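PfkB family carbohydrate kinase (Listeria grayi DSM 20601, PDB 4GM6) probably acts as a kinase that transfers phosphate to a carbohydrate substrate, as a member of the ribokinase-like PfkB family. Local coordinates at residues T29-Q40 with A50-A60; I285-Y295 with A320-N331. One frame throughout, in Å; residues are numbered along the deposited sequence.

In the fold
Both contacts are mostly buried, their centres 13 Å apart, with partly exposed residues at their margins. Contact 1 ties strand 34-38 to strand 50-56 within the four-stranded sheet and continues to the start of helix 58-68 beside the large sheet, so its chemistry is mostly a backbone ladder with apolar packing on one face and polar groups and water on the other. Contact 2 packs the start of helix 291-304 and the glycine-rich loop before it against the last part of helix 309-323 and the loop that follows; here a lysine gathers backbone carbonyls. R36 links the two: its NH1 lies 2.5 Å from D329 OD1 and its NH2 3.0 Å from D287 OD2, both salt bridges.

Contact 1: T29-Q40 with A50-A60; sequences TIGELLMRLSTQ and ALDIHIGGAEA
M35 and L37 meet I53, I55 and L51 on the apolar face of an antiparallel hairpin, the tightly packed side of this contact. The M35 thioether reaches over I53, SD lying 3.8 Å from I53 CG2; a CG turned away from the backbone N (chi1 175°) carries it there. L33 continues the row, its CD2 against I55 and its CG 3.8 Å from A60 CB, where helix 58-68 begins. I53 and I55 also rest on helix 83-94. Paired backbone hydrogen bonds join L34 with G56, R36 with H54 and S38 with D52. Beyond them the chain turns through G56-G57-A58, part of the GGAEAN stretch that matches the N-terminal glycine-rich signature of PfkB kinases, between the lid-like sheet and the ribokinase-type core. G57 CA makes a CA-H...O contact with E32 O at 3.6 Å. E59 folds back against the end of strand 27-30, its CB 3.2 Å from T29 OG1, whose hydroxyl bonds to H155 O. E59 OE2 is held by S157 and T160, while OE1 accepts from two waters, one of which also bonds to E32 O and A60 N.

The other face of the hairpin is polar and wetter. H54 ND1 sits 4.1 Å above the R36 guanidinium plane, toward its rim. R36 NH2 donates to S38 OG at 3.2 Å, the oxygen 25° out of the guanidinium plane; the D287 and D329 carboxylates of contact 2 hold the same group. One water joins S38 OG, D52 O and H54 ND1. At the partly exposed end, Q40 NE2 donates to D52 OD2 (3.0 Å) and A50 O (3.2 Å), meeting the carboxylate from above its plane. Here A50, L51 and D52 pair antiparallel with a strand of the second subunit, extending the sheet.

Contact 2: I285-Y295 with A320-N331; sequences IVDRVGGGDAY and AGLKHSIHGDIN
K323 NZ donates to V289 O at 3.0 Å, nearly in line with that carbonyl, and more weakly to D287 O. Two carbonyls of its own segment close round the same ammonium: I326 O, 2.7 Å from K323 NZ, and G328 O. A bend at chi2 (61°) and another at chi4 curl the lysine back into this cup of four carbonyl oxygens, whose dipoles would favour the charged form. One backbone bond and the D287 carboxylate set the loops that offer them. D287 N gives an almost straight bond to H324 O (2.9 Å, 165°). D287 OD2, also held by R36, receives G328 N at 2.9 Å on the anti side but well out of the carboxylate plane. The other oxygen, OD1, accepts from V289 N, closing an Asx turn.

Farther out, V286 CG1 stands over the centre of the H327 ring, a CH-pi contact of 3.5 Å from CG1 to the ring centroid and 10° off the normal. The H324 ring is fixed at both nitrogens: ND1 donates to A320 O at 2.7 Å, in the ring plane, and NE2 bonds to R254. R288 CB touches CD2 of this imidazole, 3.7 Å away. A294 CB touches both K323 CB and N331 ND2, which also bonds to A319 O. One water bridges G290 O and D329 O, and S325 OG bonds to T118 O of the third subunit. DRVGGGD (287-293), running into the first turn of helix 291-304, corresponds to the C-terminal PfkB signature, whose glycines form the anion hole in ribokinase relatives, and the lysine amid loop carbonyls is reminiscent of ribokinase's adjacent monovalent-cation site.

Contact 1: T29-Q40 with A50-A60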
# COMPACT_ATOMS: atom_id res chain seq x y z
N THR C 29 -6.17 -36.33 3.43
CA THR C 29 -5.82 -35.96 2.07
C THR C 29 -4.31 -36.01 1.81
O THR C 29 -3.51 -36.03 2.75
CB THR C 29 -6.36 -34.57 1.73
OG1 THR C 29 -6.37 -34.40 0.31
CG2 THR C 29 -5.48 -33.51 2.37
N ILE C 30 -3.93 -36.03 0.53
CA ILE C 30 -2.53 -36.16 0.14
C ILE C 30 -2.22 -35.15 -0.95
O ILE C 30 -2.93 -35.06 -1.96
CB ILE C 30 -2.23 -37.56 -0.41
CG1 ILE C 30 -2.51 -38.62 0.66
CG2 ILE C 30 -0.78 -37.65 -0.87
CD1 ILE C 30 -2.49 -40.04 0.14
N GLY C 31 -1.17 -34.37 -0.76
CA GLY C 31 -0.87 -33.38 -1.76
C GLY C 31 0.15 -32.36 -1.33
O GLY C 31 0.47 -32.25 -0.15
N GLU C 32 0.64 -31.60 -2.31
CA GLU C 32 1.69 -30.63 -2.09
C GLU C 32 1.11 -29.25 -1.85
O GLU C 32 0.14 -28.86 -2.51
CB GLU C 32 2.59 -30.59 -3.32
CG GLU C 32 3.64 -29.50 -3.25
CD GLU C 32 4.63 -29.56 -4.39
OE1 GLU C 32 4.33 -30.19 -5.43
OE2 GLU C 32 5.72 -28.97 -4.25
N LEU C 33 1.71 -28.51 -0.91
CA LEU C 33 1.39 -27.11 -0.69
C LEU C 33 2.32 -26.22 -1.50
O LEU C 33 3.52 -26.45 -1.55
CB LEU C 33 1.50 -26.74 0.79
CG LEU C 33 0.31 -27.14 1.66
CD1 LEU C 33 0.49 -28.58 2.08
CD2 LEU C 33 0.16 -26.24 2.88
N LEU C 34 1.75 -25.19 -2.11
CA LEU C 34 2.53 -24.26 -2.93
C LEU C 34 2.41 -22.87 -2.35
O LEU C 34 1.38 -22.52 -1.76
CB LEU C 34 1.99 -24.24 -4.37
CG LEU C 34 2.04 -25.57 -5.10
CD1 LEU C 34 1.40 -25.47 -6.48
CD2 LEU C 34 3.50 -25.98 -5.20
N MET C 35 3.43 -22.05 -2.52
CA MET C 35 3.21 -20.64 -2.24
C MET C 35 2.85 -19.95 -3.55
O MET C 35 3.60 -20.03 -4.54
CB MET C 35 4.43 -19.99 -1.61
CG MET C 35 4.22 -18.48 -1.43
SD MET C 35 5.53 -17.67 -0.50
CE MET C 35 6.98 -18.12 -1.44
N ARG C 36 1.69 -19.32 -3.58
CA ARG C 36 1.33 -18.56 -4.77
C ARG C 36 1.78 -17.11 -4.61
O ARG C 36 1.63 -16.53 -3.54
CB ARG C 36 -0.18 -18.61 -5.06
CG ARG C 36 -0.51 -17.53 -6.07
CD ARG C 36 -1.91 -17.58 -6.67
NE ARG C 36 -2.99 -17.93 -5.76
CZ ARG C 36 -4.09 -17.20 -5.55
NH1 ARG C 36 -5.04 -17.66 -4.75
NH2 ARG C 36 -4.25 -16.03 -6.12
N LEU C 37 2.34 -16.54 -5.68
CA LEU C 37 2.80 -15.13 -5.70
C LEU C 37 2.10 -14.39 -6.82
O LEU C 37 2.33 -14.67 -7.99
CB LEU C 37 4.32 -15.08 -5.89
CG LEU C 37 5.04 -15.85 -4.77
CD1 LEU C 37 6.14 -16.74 -5.31
CD2 LEU C 37 5.61 -14.90 -3.74
N SER C 38 1.26 -13.42 -6.44
CA SER C 38 0.24 -12.84 -7.31
C SER C 38 0.50 -11.35 -7.58
O SER C 38 0.85 -10.63 -6.66
CB SER C 38 -1.12 -12.92 -6.59
OG SER C 38 -1.73 -14.15 -6.84
N THR C 39 0.28 -10.90 -8.82
CA THR C 39 0.29 -9.46 -9.11
C THR C 39 -1.07 -8.88 -8.75
O THR C 39 -2.05 -9.60 -8.59
CB THR C 39 0.55 -9.15 -10.60
OG1 THR C 39 -0.60 -9.54 -11.39
CG2 THR C 39 1.76 -9.90 -11.10
N GLN C 40 -1.13 -7.57 -8.62
CA GLN C 40 -2.38 -6.89 -8.31
C GLN C 40 -3.19 -6.73 -9.62
O GLN C 40 -2.65 -6.87 -10.72
CB GLN C 40 -2.05 -5.52 -7.63
CG GLN C 40 -1.30 -5.72 -6.28
CD GLN C 40 0.19 -6.09 -6.46
OE1 GLN C 40 0.88 -5.48 -7.28
NE2 GLN C 40 0.69 -7.11 -5.70
N ALA C 50 5.79 -5.68 -6.32
CA ALA C 50 5.54 -6.53 -5.15
C ALA C 50 4.61 -7.66 -5.54
O ALA C 50 3.79 -7.49 -6.43
CB ALA C 50 4.92 -5.73 -4.03
N LEU C 51 4.73 -8.81 -4.89
CA LEU C 51 3.80 -9.90 -5.12
C LEU C 51 3.09 -10.24 -3.82
O LEU C 51 3.73 -10.36 -2.78
CB LEU C 51 4.57 -11.15 -5.60
CG LEU C 51 5.31 -11.00 -6.93
CD1 LEU C 51 6.46 -11.99 -7.05
CD2 LEU C 51 4.32 -11.17 -8.08
N ASP C 52 1.77 -10.40 -3.90
CA ASP C 52 0.98 -10.90 -2.77
C ASP C 52 1.14 -12.41 -2.59
O ASP C 52 1.18 -13.16 -3.56
CB ASP C 52 -0.50 -10.54 -2.98
CG ASP C 52 -0.71 -9.05 -3.00
OD1 ASP C 52 -0.24 -8.41 -2.05
OD2 ASP C 52 -1.28 -8.50 -3.97
N ILE C 53 1.22 -12.86 -1.34
CA ILE C 53 1.45 -14.26 -1.02
C ILE C 53 0.17 -14.97 -0.59
O ILE C 53 -0.61 -14.42 0.18
CB ILE C 53 2.37 -14.37 0.20
CG1 ILE C 53 3.77 -13.86 -0.09
CG2 ILE C 53 2.43 -15.81 0.69
CD1 ILE C 53 4.70 -14.09 1.10
N HIS C 54 -0.04 -16.19 -1.08
CA HIS C 54 -1.12 -17.06 -0.59
C HIS C 54 -0.59 -18.49 -0.59
O HIS C 54 0.10 -18.89 -1.52
CB HIS C 54 -2.35 -16.96 -1.48
CG HIS C 54 -3.01 -15.62 -1.43
ND1 HIS C 54 -2.81 -14.66 -2.40
CD2 HIS C 54 -3.81 -15.07 -0.50
CE1 HIS C 54 -3.50 -13.57 -2.08
NE2 HIS C 54 -4.11 -13.80 -0.93
N ILE C 55 -0.89 -19.25 0.46
CA ILE C 55 -0.54 -20.66 0.51
C ILE C 55 -1.73 -21.47 0.02
O ILE C 55 -2.88 -21.16 0.34
CB ILE C 55 -0.21 -21.10 1.94
CG1 ILE C 55 0.82 -20.15 2.54
CG2 ILE C 55 0.23 -22.57 1.99
CD1 ILE C 55 2.18 -20.18 1.87
N GLY C 56 -1.46 -22.50 -0.77
CA GLY C 56 -2.54 -23.30 -1.32
C GLY C 56 -2.04 -24.60 -1.89
O GLY C 56 -0.87 -24.93 -1.76
N GLY C 57 -2.93 -25.33 -2.54
CA GLY C 57 -2.66 -26.66 -3.05
C GLY C 57 -4.01 -27.33 -3.15
O GLY C 57 -4.77 -27.29 -2.19
N ALA C 58 -4.33 -27.93 -4.30
CA ALA C 58 -5.66 -28.51 -4.51
C ALA C 58 -6.14 -29.29 -3.30
O ALA C 58 -7.22 -29.02 -2.75
CB ALA C 58 -5.69 -29.38 -5.76
N GLU C 59 -5.35 -30.28 -2.88
CA GLU C 59 -5.78 -31.15 -1.78
C GLU C 59 -5.77 -30.41 -0.44
O GLU C 59 -6.69 -30.53 0.36
CB GLU C 59 -4.92 -32.42 -1.73
CG GLU C 59 -5.03 -33.29 -2.97
CD GLU C 59 -3.95 -33.01 -4.00
OE1 GLU C 59 -3.37 -31.90 -3.96
OE2 GLU C 59 -3.66 -33.90 -4.83
N ALA C 60 -4.71 -29.65 -0.21
CA ALA C 60 -4.63 -28.79 0.98
C ALA C 60 -5.81 -27.82 1.09
O ALA C 60 -6.31 -27.55 2.19
CB ALA C 60 -3.33 -28.00 0.96
O HOH W 1 -0.72 -31.97 -4.88
O HOH W 2 -2.36 -30.00 -2.09
O HOH W 3 -0.89 -14.81 -3.94
O HOH W 4 -2.50 -9.89 -5.79
O HOH W 5 3.43 -4.08 -7.93

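Contact 2: I285-Y295 with A320-N331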
# COMPACT_ATOMS: atom_id res chain seq x y z
N ILE C 285 -15.00 -11.06 -11.24
CA ILE C 285 -14.38 -12.17 -10.52
C ILE C 285 -13.20 -11.66 -9.71
O ILE C 285 -12.28 -11.08 -10.27
CB ILE C 285 -13.94 -13.29 -11.48
CG1 ILE C 285 -15.19 -13.89 -12.12
CG2 ILE C 285 -13.14 -14.34 -10.73
CD1 ILE C 285 -14.94 -14.93 -13.20
N VAL C 286 -13.23 -11.87 -8.39
CA VAL C 286 -12.11 -11.44 -7.55
C VAL C 286 -10.93 -12.40 -7.68
O VAL C 286 -9.81 -11.99 -8.00
CB VAL C 286 -12.52 -11.29 -6.06
CG1 VAL C 286 -11.29 -11.04 -5.19
CG2 VAL C 286 -13.50 -10.13 -5.90
N ASP C 287 -11.17 -13.69 -7.46
CA ASP C 287 -10.10 -14.68 -7.53
C ASP C 287 -10.74 -16.06 -7.70
O ASP C 287 -11.21 -16.64 -6.73
CB ASP C 287 -9.29 -14.66 -6.24
CG ASP C 287 -7.99 -15.47 -6.35
OD1 ASP C 287 -7.88 -16.24 -7.32
OD2 ASP C 287 -7.09 -15.31 -5.49
N ARG C 288 -10.74 -16.58 -8.92
CA ARG C 288 -11.32 -17.91 -9.19
C ARG C 288 -10.49 -19.06 -8.64
O ARG C 288 -10.96 -20.20 -8.61
CB ARG C 288 -11.50 -18.14 -10.69
CG ARG C 288 -10.17 -18.35 -11.42
CD ARG C 288 -10.38 -18.72 -12.89
NE ARG C 288 -10.70 -20.14 -13.05
CZ ARG C 288 -10.95 -20.72 -14.22
NH1 ARG C 288 -10.93 -20.00 -15.34
NH2 ARG C 288 -11.21 -22.02 -14.28
N VAL C 289 -9.26 -18.78 -8.20
CA VAL C 289 -8.37 -19.88 -7.79
C VAL C 289 -8.94 -20.56 -6.56
O VAL C 289 -9.35 -19.90 -5.61
CB VAL C 289 -6.91 -19.42 -7.53
CG1 VAL C 289 -6.08 -20.59 -7.00
CG2 VAL C 289 -6.27 -18.89 -8.80
N GLY C 290 -9.01 -21.89 -6.58
CA GLY C 290 -9.53 -22.62 -5.44
C GLY C 290 -11.04 -22.76 -5.44
O GLY C 290 -11.62 -23.31 -4.50
N GLY C 291 -11.70 -22.25 -6.47
CA GLY C 291 -13.15 -22.36 -6.56
C GLY C 291 -13.57 -23.81 -6.74
O GLY C 291 -14.57 -24.25 -6.17
N GLY C 292 -12.79 -24.57 -7.52
CA GLY C 292 -13.09 -26.00 -7.73
C GLY C 292 -12.86 -26.77 -6.44
O GLY C 292 -13.58 -27.73 -6.15
N ASP C 293 -11.86 -26.36 -5.67
CA ASP C 293 -11.57 -26.99 -4.39
C ASP C 293 -12.67 -26.69 -3.39
O ASP C 293 -12.92 -27.48 -2.48
CB ASP C 293 -10.21 -26.54 -3.84
CG ASP C 293 -9.08 -26.83 -4.81
OD1 ASP C 293 -9.16 -27.85 -5.53
OD2 ASP C 293 -8.12 -26.03 -4.88
N ALA C 294 -13.30 -25.53 -3.53
CA ALA C 294 -14.38 -25.16 -2.64
C ALA C 294 -15.59 -26.02 -3.00
O ALA C 294 -16.31 -26.49 -2.11
CB ALA C 294 -14.71 -23.68 -2.77
N TYR C 295 -15.81 -26.23 -4.29
CA TYR C 295 -16.88 -27.10 -4.75
C TYR C 295 -16.61 -28.51 -4.24
O TYR C 295 -17.48 -29.14 -3.65
CB TYR C 295 -16.96 -27.12 -6.27
CG TYR C 295 -18.16 -27.88 -6.81
CD1 TYR C 295 -19.46 -27.37 -6.69
CD2 TYR C 295 -18.01 -29.12 -7.46
CE1 TYR C 295 -20.56 -28.06 -7.18
CE2 TYR C 295 -19.11 -29.82 -7.95
CZ TYR C 295 -20.38 -29.29 -7.81
OH TYR C 295 -21.49 -29.96 -8.31
N ALA C 320 -18.82 -22.67 -3.90
CA ALA C 320 -17.86 -22.39 -4.96
C ALA C 320 -18.07 -20.98 -5.50
O ALA C 320 -17.12 -20.27 -5.81
CB ALA C 320 -18.03 -23.41 -6.08
N GLY C 321 -19.33 -20.57 -5.62
CA GLY C 321 -19.64 -19.26 -6.15
C GLY C 321 -19.09 -18.16 -5.27
O GLY C 321 -18.45 -17.22 -5.75
N LEU C 322 -19.33 -18.30 -3.96
CA LEU C 322 -18.86 -17.33 -2.98
C LEU C 322 -17.33 -17.24 -2.94
O LEU C 322 -16.80 -16.15 -2.79
CB LEU C 322 -19.41 -17.64 -1.58
CG LEU C 322 -20.91 -17.37 -1.37
CD1 LEU C 322 -21.36 -17.90 -0.02
CD2 LEU C 322 -21.26 -15.88 -1.49
N LYS C 323 -16.64 -18.37 -3.08
CA LYS C 323 -15.17 -18.36 -3.07
C LYS C 323 -14.58 -17.42 -4.13
O LYS C 323 -13.51 -16.85 -3.93
CB LYS C 323 -14.60 -19.78 -3.27
CG LYS C 323 -13.11 -19.81 -3.62
CD LYS C 323 -12.26 -19.19 -2.52
CE LYS C 323 -10.84 -18.91 -2.99
NZ LYS C 323 -10.71 -17.81 -4.01
N HIS C 324 -15.28 -17.25 -5.24
CA HIS C 324 -14.79 -16.40 -6.32
C HIS C 324 -14.62 -14.95 -5.87
O HIS C 324 -13.89 -14.20 -6.49
CB HIS C 324 -15.73 -16.48 -7.53
CG HIS C 324 -15.56 -17.73 -8.35
ND1 HIS C 324 -15.99 -18.96 -7.92
CD2 HIS C 324 -15.03 -17.92 -9.58
CE1 HIS C 324 -15.72 -19.87 -8.84
NE2 HIS C 324 -15.13 -19.26 -9.86
N SER C 325 -15.28 -14.57 -4.78
CA SER C 325 -15.22 -13.19 -4.28
C SER C 325 -14.09 -12.95 -3.27
O SER C 325 -13.97 -11.85 -2.72
CB SER C 325 -16.54 -12.82 -3.60
OG SER C 325 -17.61 -12.75 -4.52
N ILE C 326 -13.30 -13.99 -3.01
CA ILE C 326 -12.25 -13.93 -1.99
C ILE C 326 -10.85 -14.18 -2.57
O ILE C 326 -10.60 -15.18 -3.25
CB ILE C 326 -12.52 -14.95 -0.87
CG1 ILE C 326 -13.91 -14.69 -0.29
CG2 ILE C 326 -11.46 -14.86 0.23
CD1 ILE C 326 -13.98 -13.37 0.47
N HIS C 327 -9.94 -13.25 -2.30
CA HIS C 327 -8.54 -13.43 -2.64
C HIS C 327 -7.95 -14.60 -1.88
O HIS C 327 -8.23 -14.78 -0.68
CB HIS C 327 -7.73 -12.18 -2.27
CG HIS C 327 -7.96 -11.03 -3.20
ND1 HIS C 327 -7.65 -11.08 -4.55
CD2 HIS C 327 -8.46 -9.78 -2.98
CE1 HIS C 327 -7.95 -9.93 -5.11
NE2 HIS C 327 -8.44 -9.12 -4.19
N GLY C 328 -7.10 -15.37 -2.56
CA GLY C 328 -6.41 -16.49 -1.94
C GLY C 328 -7.01 -17.80 -2.38
O GLY C 328 -7.92 -17.85 -3.23
N ASP C 329 -6.54 -18.88 -1.77
CA ASP C 329 -6.87 -20.23 -2.24
C ASP C 329 -8.00 -20.90 -1.48
O ASP C 329 -8.59 -21.85 -1.98
CB ASP C 329 -5.65 -21.14 -2.15
CG ASP C 329 -4.82 -21.12 -3.40
OD1 ASP C 329 -4.54 -20.00 -3.90
OD2 ASP C 329 -4.47 -22.22 -3.88
N ILE C 330 -8.29 -20.44 -0.28
CA ILE C 330 -9.24 -21.14 0.55
C ILE C 330 -10.54 -20.36 0.73
O ILE C 330 -10.57 -19.14 0.56
CB ILE C 330 -8.61 -21.49 1.92
CG1 ILE C 330 -8.22 -20.21 2.66
CG2 ILE C 330 -7.38 -22.38 1.72
CD1 ILE C 330 -9.31 -19.69 3.57
N ASN C 331 -11.59 -21.08 1.07
CA ASN C 331 -12.93 -20.53 1.24
C ASN C 331 -13.15 -20.23 2.71
O ASN C 331 -13.06 -21.12 3.54
CB ASN C 331 -13.98 -21.55 0.75
CG ASN C 331 -15.24 -20.90 0.21
OD1 ASN C 331 -15.27 -19.69 -0.04
ND2 ASN C 331 -16.26 -21.70 -0.02
O HOH W 6 -16.14 -12.64 -7.65
O HOH W 7 -6.00 -12.79 -5.68
O HOH W 8 -11.09 -22.88 -1.97
O HOH W 9 -16.06 -24.62 0.28